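Local coordinates for flagellar motor switch protein fliG (Thermotoga maritima, PDB 3AJC) that probably forms part of the switch complex at the base of the flagellar basal body, which contacts chemotaxis proteins and the motor parts that set rotation direction, at residues 130-135 / 199-204; 138-143 / 170-175; 143-148 / 214-219; 147-152 / 208-213. All blocks are in the same frame, centred on the assembly; numbering follows the deposited sequence.

Interaction 1 (130-135 / 199-204); sequences FVFEDI and EAQQKI
The side chain of Q201 lies flat over one face of the F132 ring. Its CG sits over the ring centre, 3.9 Å from the centroid and 11° off the normal, a CH-pi contact, and its amide continues outward over the rim until NE2 comes 3.4 Å from F132 CD2. Amide and ring planes are only 14° apart, so the two flat groups stack. At the ring's edge, near its plane, the CD1 methyl of I204 meets F132 CE1 at 3.8 Å. One turn of helix separates Q201 from I204, which lets one take the face and the other the rim. I135 adds a looser touch, its CD1 lying 4.3 Å from I204 CG2.

F132 reaches the helix because its CG stands anti to the backbone N (chi1 -162°). Behind it, the 3-10 turn 132-135 is held by backbone bonds from D134 N to V131 O and from I135 N to F132 O. The amide of Q201 is fixed in its turn: NE2 donates to the carbonyl oxygens of A158 and G161, around the end of helix 152-159. A158, and L166 of helix 164-171, also touch F132.

Glutamine suits this place because its methylenes and flat amide can cover an aromatic face while NE2 serves backbone acceptors. The contact itself is therefore apolar and stacking in character, with the one amide in it held by hydrogen bonds to a third element.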
loop_
_atom_site.group_PDB
_atom_site.type_symbol
_atom_site.label_atom_id
_atom_site.label_comp_id
_atom_site.label_asym_id
_atom_site.label_seq_id
_atom_site.Cartn_x
_atom_site.Cartn_y
_atom_site.Cartn_z
ATOM N N PHE A 130 -3.103 -3.053 3.488
ATOM C CA PHE A 130 -4.323 -2.504 4.073
ATOM C C PHE A 130 -4.705 -1.171 3.427
ATOM O O PHE A 130 -3.895 -0.244 3.382
ATOM C CB PHE A 130 -4.105 -2.298 5.582
ATOM C CG PHE A 130 -5.380 -2.130 6.364
ATOM C CD1 PHE A 130 -6.048 -3.240 6.870
ATOM C CD2 PHE A 130 -5.929 -0.870 6.563
ATOM C CE1 PHE A 130 -7.248 -3.103 7.553
ATOM C CE2 PHE A 130 -7.139 -0.717 7.250
ATOM C CZ PHE A 130 -7.797 -1.837 7.748
ATOM N N VAL A 131 -5.919 -1.081 2.897
ATOM C CA VAL A 131 -6.387 0.175 2.311
ATOM C C VAL A 131 -7.516 0.695 3.194
ATOM O O VAL A 131 -8.035 -0.030 4.040
ATOM C CB VAL A 131 -6.915 0.015 0.856
ATOM C CG1 VAL A 131 -5.765 -0.375 -0.065
ATOM C CG2 VAL A 131 -8.056 -0.997 0.805
ATOM N N PHE A 132 -7.904 1.944 2.992
ATOM C CA PHE A 132 -8.942 2.529 3.826
ATOM C C PHE A 132 -10.232 1.725 3.898
ATOM O O PHE A 132 -10.792 1.582 4.975
ATOM C CB PHE A 132 -9.248 3.961 3.386
ATOM C CG PHE A 132 -9.972 4.763 4.426
ATOM C CD1 PHE A 132 -9.358 5.067 5.642
ATOM C CD2 PHE A 132 -11.272 5.209 4.200
ATOM C CE1 PHE A 132 -10.037 5.813 6.627
ATOM C CE2 PHE A 132 -11.956 5.947 5.168
ATOM C CZ PHE A 132 -11.342 6.250 6.385
ATOM N N GLU A 133 -10.702 1.196 2.768
ATOM C CA GLU A 133 -11.935 0.410 2.768
ATOM C C GLU A 133 -11.766 -0.887 3.552
ATOM O O GLU A 133 -12.754 -1.488 3.957
ATOM C CB GLU A 133 -12.397 0.085 1.339
ATOM C CG GLU A 133 -12.978 1.253 0.541
ATOM C CD GLU A 133 -14.236 1.863 1.163
ATOM O OE1 GLU A 133 -15.109 1.110 1.642
ATOM O OE2 GLU A 133 -14.363 3.108 1.149
ATOM N N ASP A 134 -10.526 -1.322 3.773
ATOM C CA ASP A 134 -10.304 -2.547 4.539
ATOM C C ASP A 134 -10.836 -2.419 5.975
ATOM O O ASP A 134 -11.011 -3.423 6.673
ATOM C CB ASP A 134 -8.813 -2.927 4.553
ATOM C CG ASP A 134 -8.346 -3.541 3.221
ATOM O OD1 ASP A 134 -9.092 -4.350 2.634
ATOM O OD2 ASP A 134 -7.227 -3.227 2.770
ATOM N N ILE A 135 -11.099 -1.186 6.412
ATOM C CA ILE A 135 -11.632 -0.946 7.747
ATOM C C ILE A 135 -12.962 -1.686 7.920
ATOM O O ILE A 135 -13.388 -1.958 9.039
ATOM C CB ILE A 135 -11.829 0.571 8.006
ATOM C CG1 ILE A 135 -10.462 1.241 8.151
ATOM C CG2 ILE A 135 -12.655 0.798 9.284
ATOM C CD1 ILE A 135 -10.500 2.761 8.199
ATOM N N GLU A 199 -4.024 11.913 2.434
ATOM C CA GLU A 199 -3.112 11.771 3.565
ATOM C C GLU A 199 -3.869 11.523 4.860
ATOM O O GLU A 199 -3.352 10.870 5.769
ATOM C CB GLU A 199 -2.194 12.989 3.714
ATOM C CG GLU A 199 -2.596 14.214 2.942
ATOM C CD GLU A 199 -1.623 15.354 3.155
ATOM O OE1 GLU A 199 -0.993 15.807 2.174
ATOM O OE2 GLU A 199 -1.488 15.791 4.316
ATOM N N ALA A 200 -5.092 12.039 4.940
ATOM C CA ALA A 200 -5.913 11.824 6.125
ATOM C C ALA A 200 -6.142 10.315 6.243
ATOM O O ALA A 200 -5.938 9.728 7.310
ATOM C CB ALA A 200 -7.257 12.575 5.999
ATOM N N GLN A 201 -6.530 9.685 5.134
ATOM C CA GLN A 201 -6.764 8.241 5.126
ATOM C C GLN A 201 -5.451 7.502 5.420
ATOM O O GLN A 201 -5.420 6.533 6.190
ATOM C CB GLN A 201 -7.355 7.793 3.774
ATOM C CG GLN A 201 -8.774 8.326 3.510
ATOM C CD GLN A 201 -9.452 7.744 2.265
ATOM O OE1 GLN A 201 -8.804 7.168 1.383
ATOM N NE2 GLN A 201 -10.767 7.917 2.182
ATOM N N GLN A 202 -4.363 7.970 4.825
ATOM C CA GLN A 202 -3.063 7.347 5.056
ATOM C C GLN A 202 -2.708 7.399 6.550
ATOM O O GLN A 202 -2.162 6.445 7.110
ATOM C CB GLN A 202 -1.986 8.086 4.265
ATOM C CG GLN A 202 -0.618 7.511 4.478
ATOM C CD GLN A 202 -0.383 6.276 3.632
ATOM O OE1 GLN A 202 -1.265 5.418 3.489
ATOM N NE2 GLN A 202 0.816 6.176 3.061
ATOM N N LYS A 203 -3.014 8.534 7.178
ATOM C CA LYS A 203 -2.749 8.749 8.598
ATOM C C LYS A 203 -3.508 7.747 9.462
ATOM O O LYS A 203 -2.980 7.224 10.442
ATOM C CB LYS A 203 -3.181 10.163 8.981
ATOM C CG LYS A 203 -2.076 11.052 9.499
ATOM C CD LYS A 203 -2.402 12.508 9.208
ATOM C CE LYS A 203 -1.418 13.450 9.874
ATOM N NZ LYS A 203 -1.649 14.863 9.440
ATOM N N ILE A 204 -4.765 7.500 9.108
ATOM C CA ILE A 204 -5.581 6.562 9.859
ATOM C C ILE A 204 -5.046 5.147 9.652
ATOM O O ILE A 204 -4.999 4.346 10.586
ATOM C CB ILE A 204 -7.048 6.626 9.411
ATOM C CG1 ILE A 204 -7.615 8.025 9.714
ATOM C CG2 ILE A 204 -7.846 5.513 10.092
ATOM C CD1 ILE A 204 -9.135 8.182 9.450
#

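Interaction 2 (138-143 / 170-175); sequences LDDRSI and IFKNMS
OD2 of D140 receives K172 NZ at 3.2 Å, a salt bridge whose hydrogen bond is weak, and the amide of N173 crosses the same acid at about a right angle. The carboxylate plane is turned 78° from that amide, and D140 CB approaches N173 OD1 to 3.3 Å. Both ends of the buried amide are engaged by neighbours just beyond the contact: OD1 accepts from Q144 NE2, and ND2 donates to K169 O. The long lysine chain gets to the acid by bending at its last torsion (chi4 74°), which turns the ammonium back toward it at the surface. Were D140 an alanine, the K172 ammonium would probably lose this counter-charge and one side of the N173 amide would be uncovered. Deeper in, CG2 of I143 packs on N173 CB at 3.8 Å, a branched aliphatic residue suited to the buried side.

D139 caps the first turn of helix 140-147: its OD2 accepts from R141 N, and its OD1 from S142 OG. The opposing chain leaves helix 164-171 through a type I beta turn from F171 to M174. The contact thus joins an Asp N-cap helix start to a helix-ending turn, within the all-helical FliG C-terminal domain.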
loop_
_atom_site.group_PDB
_atom_site.type_symbol
_atom_site.label_atom_id
_atom_site.label_comp_id
_atom_site.label_asym_id
_atom_site.label_seq_id
_atom_site.Cartn_x
_atom_site.Cartn_y
_atom_site.Cartn_z
ATOM N N LEU A 138 -12.623 -4.907 9.790
ATOM C CA LEU A 138 -12.416 -4.886 11.236
ATOM C C LEU A 138 -13.688 -5.014 12.060
ATOM O O LEU A 138 -14.761 -4.589 11.629
ATOM C CB LEU A 138 -11.683 -3.604 11.638
ATOM C CG LEU A 138 -10.448 -3.247 10.804
ATOM C CD1 LEU A 138 -9.728 -2.049 11.425
ATOM C CD2 LEU A 138 -9.517 -4.450 10.729
ATOM N N ASP A 139 -13.567 -5.612 13.245
ATOM C CA ASP A 139 -14.725 -5.753 14.120
ATOM C C ASP A 139 -14.918 -4.432 14.858
ATOM O O ASP A 139 -13.970 -3.665 15.026
ATOM C CB ASP A 139 -14.535 -6.892 15.123
ATOM C CG ASP A 139 -13.673 -6.500 16.294
ATOM O OD1 ASP A 139 -12.442 -6.374 16.114
ATOM O OD2 ASP A 139 -14.233 -6.312 17.400
ATOM N N ASP A 140 -16.153 -4.175 15.278
ATOM C CA ASP A 140 -16.520 -2.945 15.969
ATOM C C ASP A 140 -15.609 -2.492 17.106
ATOM O O ASP A 140 -15.332 -1.301 17.228
ATOM C CB ASP A 140 -17.970 -3.047 16.453
ATOM C CG ASP A 140 -18.976 -2.819 15.329
ATOM O OD1 ASP A 140 -18.693 -3.219 14.182
ATOM O OD2 ASP A 140 -20.056 -2.245 15.591
ATOM N N ARG A 141 -15.135 -3.418 17.932
ATOM C CA ARG A 141 -14.254 -3.039 19.034
ATOM C C ARG A 141 -12.956 -2.452 18.489
ATOM O O ARG A 141 -12.505 -1.401 18.940
ATOM C CB ARG A 141 -13.944 -4.245 19.924
ATOM C CG ARG A 141 -15.179 -4.976 20.439
ATOM C CD ARG A 141 -15.262 -4.948 21.961
ATOM N NE ARG A 141 -15.655 -3.638 22.476
ATOM C CZ ARG A 141 -15.608 -3.294 23.761
ATOM N NH1 ARG A 141 -15.179 -4.166 24.668
ATOM N NH2 ARG A 141 -15.996 -2.082 24.141
ATOM N N SER A 142 -12.358 -3.137 17.518
ATOM C CA SER A 142 -11.119 -2.676 16.900
ATOM C C SER A 142 -11.289 -1.272 16.319
ATOM O O SER A 142 -10.419 -0.415 16.464
ATOM C CB SER A 142 -10.691 -3.636 15.786
ATOM O OG SER A 142 -10.175 -4.839 16.319
ATOM N N ILE A 143 -12.413 -1.056 15.646
ATOM C CA ILE A 143 -12.717 0.238 15.046
ATOM C C ILE A 143 -12.753 1.346 16.118
ATOM O O ILE A 143 -12.212 2.432 15.905
ATOM C CB ILE A 143 -14.057 0.164 14.282
ATOM C CG1 ILE A 143 -13.887 -0.768 13.075
ATOM C CG2 ILE A 143 -14.516 1.551 13.870
ATOM C CD1 ILE A 143 -15.115 -0.901 12.201
ATOM N N ILE A 170 -18.259 3.447 10.656
ATOM C CA ILE A 170 -17.404 4.294 11.475
ATOM C C ILE A 170 -18.265 5.111 12.437
ATOM O O ILE A 170 -17.993 5.169 13.639
ATOM C CB ILE A 170 -16.563 5.268 10.618
ATOM C CG1 ILE A 170 -15.418 4.507 9.950
ATOM C CG2 ILE A 170 -16.013 6.400 11.496
ATOM C CD1 ILE A 170 -14.608 5.330 8.985
ATOM N N PHE A 171 -19.308 5.731 11.893
ATOM C CA PHE A 171 -20.209 6.547 12.691
ATOM C C PHE A 171 -20.843 5.789 13.848
ATOM O O PHE A 171 -20.761 6.231 14.988
ATOM C CB PHE A 171 -21.309 7.148 11.817
ATOM C CG PHE A 171 -21.627 8.567 12.166
ATOM C CD1 PHE A 171 -20.763 9.588 11.786
ATOM C CD2 PHE A 171 -22.748 8.880 12.933
ATOM C CE1 PHE A 171 -20.994 10.901 12.173
ATOM C CE2 PHE A 171 -22.991 10.194 13.326
ATOM C CZ PHE A 171 -22.105 11.205 12.941
ATOM N N LYS A 172 -21.461 4.647 13.581
ATOM C CA LYS A 172 -22.091 3.919 14.673
ATOM C C LYS A 172 -21.101 3.454 15.742
ATOM O O LYS A 172 -21.499 2.911 16.772
ATOM C CB LYS A 172 -22.913 2.737 14.141
ATOM C CG LYS A 172 -22.161 1.583 13.496
ATOM C CD LYS A 172 -23.200 0.580 12.962
ATOM C CE LYS A 172 -22.598 -0.600 12.197
ATOM N NZ LYS A 172 -21.923 -1.630 13.038
ATOM N N ASN A 173 -19.814 3.697 15.513
ATOM C CA ASN A 173 -18.784 3.292 16.463
ATOM C C ASN A 173 -18.090 4.449 17.182
ATOM O O ASN A 173 -17.117 4.239 17.903
ATOM C CB ASN A 173 -17.741 2.423 15.754
ATOM C CG ASN A 173 -18.153 0.953 15.679
ATOM O OD1 ASN A 173 -18.187 0.255 16.694
ATOM N ND2 ASN A 173 -18.469 0.483 14.474
ATOM N N MET A 174 -18.591 5.666 16.994
ATOM C CA MET A 174 -18.008 6.841 17.643
ATOM C C MET A 174 -18.779 7.225 18.901
ATOM O O MET A 174 -19.946 6.856 19.062
ATOM C CB MET A 174 -18.035 8.036 16.699
ATOM C CG MET A 174 -17.290 7.861 15.400
ATOM S SD MET A 174 -17.423 9.374 14.451
ATOM C CE MET A 174 -17.942 8.772 12.918
ATOM N N SER A 175 -18.129 7.971 19.792
ATOM C CA SER A 175 -18.804 8.431 20.998
ATOM C C SER A 175 -19.760 9.522 20.514
ATOM O O SER A 175 -19.491 10.201 19.509
ATOM C CB SER A 175 -17.805 9.023 21.997
ATOM O OG SER A 175 -17.216 10.223 21.500
#

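Interaction 3 (143-148 / 214-219); sequences IQLVLR and AGEIVI
L145 drives its CD2 methyl against E216, 3.1 Å from the backbone oxygen E216 O and 3.4 Å from the carboxylate atom OE1. This is the close part of the contact. With chi1 at -159°, the leucine's CG lies beside the carbonyl carbon, which carries the branched end to the E216 side and across the glutamate side chain at about a right angle. Further in, the packing is slacker and wholly apolar: L145 CD2 lies 4.4 Å from I217 CG1, and V146 CG2 lies 4.5 Å from I217 CD1. The solvent side belongs to E216 and R148, whose opposite charges stay apart, with R148 NH2 5.9 Å from E216 OE1. That distance is too long for a salt bridge, although some weak attraction may remain. Cutting L145 back to alanine is likely to open a gap beside E216 and I217, leaving the glutamate chain freer to turn.

G215 suits the sharp bend before E216: its positive phi makes it the C-prime residue of a Schellman motif, in which E216 N bonds to L211 O and G215 N to E212 O. The chain, turned back in this way, lays I217 over I208, L211 and E212. I217 thereby fills the angle between the end of helix 194-213 and helix 140-147, while V218 N bonds to S142 OG on the latter.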
loop_
_atom_site.group_PDB
_atom_site.type_symbol
_atom_site.label_atom_id
_atom_site.label_comp_id
_atom_site.label_asym_id
_atom_site.label_seq_id
_atom_site.Cartn_x
_atom_site.Cartn_y
_atom_site.Cartn_z
ATOM N N ILE A 143 -12.413 -1.056 15.646
ATOM C CA ILE A 143 -12.717 0.238 15.046
ATOM C C ILE A 143 -12.753 1.346 16.118
ATOM O O ILE A 143 -12.212 2.432 15.905
ATOM C CB ILE A 143 -14.057 0.164 14.282
ATOM C CG1 ILE A 143 -13.887 -0.768 13.075
ATOM C CG2 ILE A 143 -14.516 1.551 13.870
ATOM C CD1 ILE A 143 -15.115 -0.901 12.201
ATOM N N GLN A 144 -13.375 1.061 17.262
ATOM C CA GLN A 144 -13.435 2.017 18.369
ATOM C C GLN A 144 -12.013 2.294 18.867
ATOM O O GLN A 144 -11.638 3.433 19.128
ATOM C CB GLN A 144 -14.287 1.451 19.506
ATOM C CG GLN A 144 -15.788 1.462 19.227
ATOM C CD GLN A 144 -16.548 0.386 19.998
ATOM O OE1 GLN A 144 -16.158 0.001 21.102
ATOM N NE2 GLN A 144 -17.649 -0.092 19.421
ATOM N N LEU A 145 -11.220 1.242 18.992
ATOM C CA LEU A 145 -9.836 1.384 19.424
ATOM C C LEU A 145 -9.141 2.425 18.530
ATOM O O LEU A 145 -8.451 3.330 19.011
ATOM C CB LEU A 145 -9.120 0.041 19.277
ATOM C CG LEU A 145 -7.853 -0.218 20.093
ATOM C CD1 LEU A 145 -8.256 -0.835 21.439
ATOM C CD2 LEU A 145 -6.923 -1.167 19.333
ATOM N N VAL A 146 -9.339 2.283 17.221
ATOM C CA VAL A 146 -8.737 3.170 16.236
ATOM C C VAL A 146 -9.235 4.616 16.335
ATOM O O VAL A 146 -8.441 5.556 16.274
ATOM C CB VAL A 146 -9.000 2.629 14.798
ATOM C CG1 VAL A 146 -8.461 3.599 13.735
ATOM C CG2 VAL A 146 -8.355 1.261 14.650
ATOM N N LEU A 147 -10.545 4.781 16.487
ATOM C CA LEU A 147 -11.159 6.102 16.575
ATOM C C LEU A 147 -10.595 7.002 17.678
ATOM O O LEU A 147 -10.436 8.213 17.488
ATOM C CB LEU A 147 -12.672 5.956 16.738
ATOM C CG LEU A 147 -13.382 5.348 15.521
ATOM C CD1 LEU A 147 -14.878 5.363 15.748
ATOM C CD2 LEU A 147 -13.037 6.131 14.265
ATOM N N ARG A 148 -10.274 6.419 18.824
ATOM C CA ARG A 148 -9.722 7.207 19.917
ATOM C C ARG A 148 -8.379 7.831 19.551
ATOM O O ARG A 148 -7.899 8.729 20.244
ATOM C CB ARG A 148 -9.568 6.339 21.169
ATOM C CG ARG A 148 -10.897 6.016 21.846
ATOM C CD ARG A 148 -10.721 5.052 23.014
ATOM N NE ARG A 148 -10.090 3.808 22.590
ATOM C CZ ARG A 148 -10.068 2.697 23.319
ATOM N NH1 ARG A 148 -10.647 2.680 24.514
ATOM N NH2 ARG A 148 -9.469 1.603 22.857
ATOM N N ALA A 214 1.178 -3.749 17.682
ATOM C CA ALA A 214 1.022 -3.827 19.127
ATOM C C ALA A 214 0.098 -5.008 19.423
ATOM O O ALA A 214 -0.395 -5.167 20.541
ATOM C CB ALA A 214 0.410 -2.533 19.656
ATOM N N GLY A 215 -0.140 -5.820 18.394
ATOM C CA GLY A 215 -0.989 -6.991 18.523
ATOM C C GLY A 215 -2.387 -6.779 19.077
ATOM O O GLY A 215 -3.008 -7.731 19.551
ATOM N N GLU A 216 -2.902 -5.555 19.015
ATOM C CA GLU A 216 -4.239 -5.297 19.539
ATOM C C GLU A 216 -5.312 -4.928 18.508
ATOM O O GLU A 216 -6.226 -4.159 18.805
ATOM C CB GLU A 216 -4.173 -4.228 20.638
ATOM C CG GLU A 216 -3.380 -2.982 20.283
ATOM C CD GLU A 216 -3.424 -1.938 21.386
ATOM O OE1 GLU A 216 -4.538 -1.504 21.748
ATOM O OE2 GLU A 216 -2.347 -1.554 21.890
ATOM N N ILE A 217 -5.204 -5.485 17.304
ATOM C CA ILE A 217 -6.185 -5.235 16.243
ATOM C C ILE A 217 -6.699 -6.562 15.688
ATOM O O ILE A 217 -5.926 -7.396 15.215
ATOM C CB ILE A 217 -5.588 -4.385 15.089
ATOM C CG1 ILE A 217 -5.640 -2.901 15.469
ATOM C CG2 ILE A 217 -6.350 -4.640 13.786
ATOM C CD1 ILE A 217 -5.249 -1.953 14.352
ATOM N N VAL A 218 -8.015 -6.737 15.744
ATOM C CA VAL A 218 -8.655 -7.969 15.296
ATOM C C VAL A 218 -9.507 -7.828 14.037
ATOM O O VAL A 218 -10.370 -6.952 13.947
ATOM C CB VAL A 218 -9.559 -8.536 16.409
ATOM C CG1 VAL A 218 -10.183 -9.845 15.954
ATOM C CG2 VAL A 218 -8.759 -8.715 17.690
ATOM N N ILE A 219 -9.271 -8.712 13.071
ATOM C CA ILE A 219 -10.030 -8.699 11.823
ATOM C C ILE A 219 -11.367 -9.417 12.017
ATOM O O ILE A 219 -12.404 -8.854 11.609
ATOM C CB ILE A 219 -9.238 -9.376 10.664
ATOM C CG1 ILE A 219 -8.098 -8.461 10.195
ATOM C CG2 ILE A 219 -10.169 -9.679 9.493
ATOM C CD1 ILE A 219 -7.013 -8.207 11.233
#

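Interaction 4 (147-152 / 208-213); sequences LREVDT and IRRLEE
R210 points NH2 at the carboxylate of E149, placing it 3.4 Å from OE2. The pair is a salt bridge, but as a hydrogen bond it is weak: the angle at the hydrogen is 142°, and the two planes are turned 60° apart, so the groups do not face each other in the coplanar, two-bond manner. OE2 lies at the edge of the guanidinium, near its plane. Both chains fold to make this meeting: the glutamate bends at chi2 and the arginine at chi3 (60°). Below the charges, at the buried side, E149 CG makes a loose touch on L211 CD1, 4.3 Å away. I207 also touches E149.

The other polar groups have their own partners. V150 N bonds to L147 O, closing a type I beta turn from L147 to V150, and D151, the N-cap of helix 152-159, accepts from D154 N through OD1. Separately, on the opposing helix, the side chain of E213 forms a salt bridge with that of R127 through OE1.

Long flexible charged residues suit this exposed place, since each can bring a charge to its partner while its aliphatic part lies nearer the protein. With one long, bent bond in a setting open to water, the pair is likely to contribute modestly, as a steering attraction above the L211 packing.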
loop_
_atom_site.group_PDB
_atom_site.type_symbol
_atom_site.label_atom_id
_atom_site.label_comp_id
_atom_site.label_asym_id
_atom_site.label_seq_id
_atom_site.Cartn_x
_atom_site.Cartn_y
_atom_site.Cartn_z
ATOM N N LEU A 147 -10.545 4.781 16.487
ATOM C CA LEU A 147 -11.159 6.102 16.575
ATOM C C LEU A 147 -10.595 7.002 17.678
ATOM O O LEU A 147 -10.436 8.213 17.488
ATOM C CB LEU A 147 -12.672 5.956 16.738
ATOM C CG LEU A 147 -13.382 5.348 15.521
ATOM C CD1 LEU A 147 -14.878 5.363 15.748
ATOM C CD2 LEU A 147 -13.037 6.131 14.265
ATOM N N ARG A 148 -10.274 6.419 18.824
ATOM C CA ARG A 148 -9.722 7.207 19.917
ATOM C C ARG A 148 -8.379 7.831 19.551
ATOM O O ARG A 148 -7.899 8.729 20.244
ATOM C CB ARG A 148 -9.568 6.339 21.169
ATOM C CG ARG A 148 -10.897 6.016 21.846
ATOM C CD ARG A 148 -10.721 5.052 23.014
ATOM N NE ARG A 148 -10.090 3.808 22.590
ATOM C CZ ARG A 148 -10.068 2.697 23.319
ATOM N NH1 ARG A 148 -10.647 2.680 24.514
ATOM N NH2 ARG A 148 -9.469 1.603 22.857
ATOM N N GLU A 149 -7.786 7.365 18.452
ATOM C CA GLU A 149 -6.485 7.863 18.006
ATOM C C GLU A 149 -6.580 8.821 16.822
ATOM O O GLU A 149 -5.556 9.239 16.281
ATOM C CB GLU A 149 -5.606 6.683 17.609
ATOM C CG GLU A 149 -5.601 5.556 18.630
ATOM C CD GLU A 149 -4.562 5.750 19.714
ATOM O OE1 GLU A 149 -4.679 5.094 20.774
ATOM O OE2 GLU A 149 -3.619 6.546 19.500
ATOM N N VAL A 150 -7.799 9.178 16.426
ATOM C CA VAL A 150 -7.992 10.050 15.273
ATOM C C VAL A 150 -8.645 11.394 15.582
ATOM O O VAL A 150 -9.737 11.437 16.138
ATOM C CB VAL A 150 -8.858 9.333 14.205
ATOM C CG1 VAL A 150 -8.941 10.195 12.925
ATOM C CG2 VAL A 150 -8.274 7.938 13.919
ATOM N N ASP A 151 -7.992 12.487 15.200
ATOM C CA ASP A 151 -8.560 13.811 15.445
ATOM C C ASP A 151 -9.732 14.065 14.502
ATOM O O ASP A 151 -9.803 13.519 13.394
ATOM C CB ASP A 151 -7.505 14.912 15.282
ATOM C CG ASP A 151 -6.975 15.012 13.864
ATOM O OD1 ASP A 151 -7.451 15.867 13.090
ATOM O OD2 ASP A 151 -6.075 14.219 13.521
ATOM N N THR A 152 -10.654 14.897 14.965
ATOM C CA THR A 152 -11.849 15.229 14.215
ATOM C C THR A 152 -11.626 15.602 12.760
ATOM O O THR A 152 -12.295 15.065 11.877
ATOM C CB THR A 152 -12.609 16.385 14.894
ATOM O OG1 THR A 152 -12.956 15.995 16.224
ATOM C CG2 THR A 152 -13.878 16.742 14.111
ATOM N N ILE A 208 -3.683 2.220 12.278
ATOM C CA ILE A 208 -4.088 0.819 12.265
ATOM C C ILE A 208 -2.869 -0.108 12.192
ATOM O O ILE A 208 -2.772 -1.092 12.931
ATOM C CB ILE A 208 -5.035 0.557 11.069
ATOM C CG1 ILE A 208 -6.367 1.281 11.319
ATOM C CG2 ILE A 208 -5.244 -0.948 10.856
ATOM C CD1 ILE A 208 -7.291 1.350 10.106
ATOM N N ARG A 209 -1.934 0.214 11.306
ATOM C CA ARG A 209 -0.735 -0.601 11.163
ATOM C C ARG A 209 0.044 -0.663 12.482
ATOM O O ARG A 209 0.622 -1.698 12.822
ATOM C CB ARG A 209 0.145 -0.039 10.047
ATOM C CG ARG A 209 1.125 -1.043 9.471
ATOM C CD ARG A 209 1.713 -0.527 8.177
ATOM N NE ARG A 209 2.604 0.609 8.386
ATOM C CZ ARG A 209 2.634 1.688 7.608
ATOM N NH1 ARG A 209 1.813 1.785 6.566
ATOM N NH2 ARG A 209 3.491 2.667 7.865
ATOM N N ARG A 210 0.046 0.442 13.225
ATOM C CA ARG A 210 0.745 0.505 14.507
ATOM C C ARG A 210 -0.005 -0.227 15.617
ATOM O O ARG A 210 0.610 -0.855 16.480
ATOM C CB ARG A 210 0.965 1.959 14.929
ATOM C CG ARG A 210 1.521 2.109 16.337
ATOM C CD ARG A 210 1.819 3.566 16.671
ATOM N NE ARG A 210 0.629 4.408 16.587
ATOM C CZ ARG A 210 -0.402 4.341 17.425
ATOM N NH1 ARG A 210 -0.398 3.466 18.425
ATOM N NH2 ARG A 210 -1.439 5.154 17.261
ATOM N N LEU A 211 -1.332 -0.142 15.601
ATOM C CA LEU A 211 -2.137 -0.810 16.617
ATOM C C LEU A 211 -2.166 -2.321 16.448
ATOM O O LEU A 211 -2.576 -3.041 17.355
ATOM C CB LEU A 211 -3.565 -0.264 16.623
ATOM C CG LEU A 211 -3.749 1.079 17.325
ATOM C CD1 LEU A 211 -5.215 1.467 17.296
ATOM C CD2 LEU A 211 -3.258 0.981 18.768
ATOM N N GLU A 212 -1.734 -2.808 15.290
ATOM C CA GLU A 212 -1.714 -4.244 15.072
ATOM C C GLU A 212 -0.316 -4.774 15.360
ATOM O O GLU A 212 -0.143 -5.946 15.701
ATOM C CB GLU A 212 -2.145 -4.587 13.648
ATOM C CG GLU A 212 -1.270 -4.032 12.558
ATOM C CD GLU A 212 -1.790 -4.407 11.190
ATOM O OE1 GLU A 212 -2.038 -5.611 10.975
ATOM O OE2 GLU A 212 -1.951 -3.512 10.333
ATOM N N GLU A 213 0.680 -3.904 15.215
ATOM C CA GLU A 213 2.061 -4.268 15.509
ATOM C C GLU A 213 2.076 -4.466 17.016
ATOM O O GLU A 213 2.863 -5.242 17.558
ATOM C CB GLU A 213 3.004 -3.131 15.118
ATOM C CG GLU A 213 3.225 -2.999 13.623
ATOM C CD GLU A 213 4.413 -3.806 13.137
ATOM O OE1 GLU A 213 4.636 -3.852 11.909
ATOM O OE2 GLU A 213 5.128 -4.387 13.985
#

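In the fold
Interactions 1 and 4 both use helix 194-213, about two turns apart, and differ as inside does from outside: 130-135 / 199-204 is a buried aromatic and aliphatic contact, whereas 147-152 / 208-213 is a charged pair at the surface over one leucine. Interactions 2 and 3 share I143 and work from helix 140-147, the first with a mixture of buried amide and surface charge, the second with a leucine methyl pressed on an exposed glutamate and looser aliphatic packing behind. I135 O against I143 CD1 joins interaction 1 to both of these, and I204 packs on V146 and V150. All four lie in the FliG C-terminal domain, away from the EHPQR motif.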